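Local coordinates for Nitrate/nitrite binding protein NrtA (PDB 2G29) that binds nitrate in the periplasm as the solute-binding component of an ABC transporter for nitrate and probably nitrite uptake, at residues E265-C270 against K321-N326. Sequence-based numbering, arbitrary orientation.
Sequences EAQQWC and KYWVDN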
# COMPACT_ATOMS: atom_id res chain seq x y z
N GLU A 265 2.90 18.32 0.50
CA GLU A 265 2.87 19.10 1.74
C GLU A 265 2.08 18.34 2.79
O GLU A 265 2.45 18.34 3.94
CB GLU A 265 2.24 20.47 1.51
CG GLU A 265 3.14 21.43 0.72
CD GLU A 265 3.10 22.82 1.32
OE1 GLU A 265 2.01 23.43 1.34
OE2 GLU A 265 4.16 23.30 1.78
N ALA A 266 1.01 17.66 2.39
CA ALA A 266 0.24 16.90 3.37
C ALA A 266 1.09 15.76 3.90
O ALA A 266 0.99 15.39 5.09
CB ALA A 266 -1.06 16.37 2.75
N GLN A 267 1.91 15.16 3.04
CA GLN A 267 2.80 14.09 3.50
C GLN A 267 3.80 14.58 4.55
O GLN A 267 4.06 13.91 5.53
CB GLN A 267 3.57 13.48 2.33
CG GLN A 267 2.73 12.55 1.46
CD GLN A 267 3.53 12.01 0.29
OE1 GLN A 267 4.06 12.79 -0.51
NE2 GLN A 267 3.63 10.68 0.19
N GLN A 268 4.36 15.77 4.31
CA GLN A 268 5.31 16.35 5.25
C GLN A 268 4.62 16.62 6.59
O GLN A 268 5.20 16.40 7.66
CB GLN A 268 5.87 17.63 4.65
CG GLN A 268 6.85 17.35 3.52
CD GLN A 268 7.30 18.61 2.83
OE1 GLN A 268 6.65 19.11 1.92
NE2 GLN A 268 8.42 19.14 3.28
N TRP A 269 3.39 17.09 6.51
CA TRP A 269 2.60 17.38 7.71
C TRP A 269 2.32 16.08 8.49
O TRP A 269 2.53 16.00 9.70
CB TRP A 269 1.28 18.02 7.34
CG TRP A 269 0.53 18.55 8.55
CD1 TRP A 269 0.68 19.78 9.12
CD2 TRP A 269 -0.43 17.86 9.34
NE1 TRP A 269 -0.13 19.90 10.22
CE2 TRP A 269 -0.83 18.73 10.38
CE3 TRP A 269 -1.01 16.57 9.27
CZ2 TRP A 269 -1.78 18.37 11.34
CZ3 TRP A 269 -1.94 16.21 10.23
CH2 TRP A 269 -2.32 17.11 11.25
N CYS A 270 1.81 15.07 7.79
CA CYS A 270 1.51 13.80 8.43
C CYS A 270 2.73 13.08 9.02
O CYS A 270 2.61 12.32 9.97
CB CYS A 270 0.86 12.84 7.43
SG CYS A 270 -0.78 13.23 6.91
N LYS A 321 5.78 5.69 7.09
CA LYS A 321 6.50 6.93 6.82
C LYS A 321 5.94 7.49 5.53
O LYS A 321 5.72 6.74 4.57
CB LYS A 321 8.00 6.66 6.67
CG LYS A 321 8.70 6.18 7.91
CD LYS A 321 10.07 5.63 7.52
CE LYS A 321 10.83 5.11 8.74
NZ LYS A 321 12.13 4.47 8.40
N TYR A 322 5.76 8.81 5.50
CA TYR A 322 5.19 9.52 4.36
C TYR A 322 6.16 10.49 3.72
O TYR A 322 5.88 11.02 2.68
CB TYR A 322 3.92 10.32 4.78
CG TYR A 322 2.95 9.51 5.61
CD1 TYR A 322 2.77 9.77 6.97
CD2 TYR A 322 2.28 8.42 5.06
CE1 TYR A 322 1.96 8.96 7.77
CE2 TYR A 322 1.47 7.61 5.84
CZ TYR A 322 1.32 7.88 7.19
OH TYR A 322 0.57 7.06 8.01
N TRP A 323 7.30 10.72 4.36
CA TRP A 323 8.24 11.68 3.80
C TRP A 323 9.69 11.37 4.14
O TRP A 323 10.54 11.37 3.26
CB TRP A 323 7.89 13.08 4.29
CG TRP A 323 8.61 14.13 3.53
CD1 TRP A 323 9.69 14.89 3.94
CD2 TRP A 323 8.29 14.57 2.22
NE1 TRP A 323 10.04 15.78 2.96
CE2 TRP A 323 9.21 15.60 1.89
CE3 TRP A 323 7.33 14.20 1.28
CZ2 TRP A 323 9.17 16.26 0.68
CZ3 TRP A 323 7.30 14.84 0.09
CH2 TRP A 323 8.21 15.86 -0.22
N VAL A 324 9.99 11.08 5.41
CA VAL A 324 11.37 10.77 5.80
C VAL A 324 11.89 9.55 5.03
O VAL A 324 11.11 8.68 4.61
CB VAL A 324 11.49 10.50 7.35
CG1 VAL A 324 10.76 9.24 7.72
CG2 VAL A 324 12.95 10.39 7.77
N ASP A 325 13.21 9.49 4.84
CA ASP A 325 13.84 8.38 4.13
C ASP A 325 13.31 8.26 2.70
O ASP A 325 13.11 7.15 2.20
CB ASP A 325 13.66 7.07 4.93
CG ASP A 325 14.24 7.17 6.34
OD1 ASP A 325 15.35 7.73 6.48
OD2 ASP A 325 13.59 6.71 7.31
N ASN A 326 13.08 9.41 2.05
CA ASN A 326 12.62 9.47 0.66
C ASN A 326 11.33 8.70 0.40
O ASN A 326 11.04 8.32 -0.74
CB ASN A 326 13.71 8.94 -0.28
CG ASN A 326 15.04 9.66 -0.08
OD1 ASN A 326 16.05 9.04 0.23
ND2 ASN A 326 15.04 10.97 -0.25
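Gln268 lies flat on the indole of Trp323, an amide stacked on an aromatic face that is the main side-chain motif here. Its CG sits 3.4 Å from the centroid of the five-membered ring of Trp323 and only 12° off the ring normal, a CH-pi contact over the face. The chain of Gln268 is extended beyond CG, which carries its amide onward over the indole, the two planes 19° apart; CD comes within 3.7 Å of Trp323 CZ2 in the six-membered ring. Trp323 offers this face because its CG stands anti to the backbone N (chi1 -167°).

Gln267, one residue earlier on the helix, meets the same indole differently. Its amide stands steeply to the ring, and OE1 lies at the edge, 3.9 Å from Trp323 CZ3. The side chain also packs along the backbone carbonyl of the loop, with Gln267 CB 3.4 Å from Tyr322 O. The polar groups find their partners elsewhere: Gln267 OE1 bonds to Ser328 and its NE2 to the carbonyls of Arg120 and Leu121, fixing the rotation of this buried amide, while Trp323 NE1 bonds to Gln380.

One turn on from Gln267, Cys270 CB rests 3.6 Å from Tyr322 CD1, with the sulfur in a longer, oblique sulfur-aromatic contact. The side-chain carboxylate of Asp271, next along the helix, accepts the backbone N-H groups of Tyr322 (at OD1) and Val324 (at OD2). Tyr322 comes within about 8 Å, side chain to side chain, of the nitrate-binding residues Gln126 and Lys240, which places the packing near the nitrate site.

Within the two-domain periplasmic binding protein fold, the contact joins the long helix 253-271 to the loop between strand 313-314 and helix 332-344, and Ile50 of helix 46-53 and Met279 of helix 276-284 pack on Cys270.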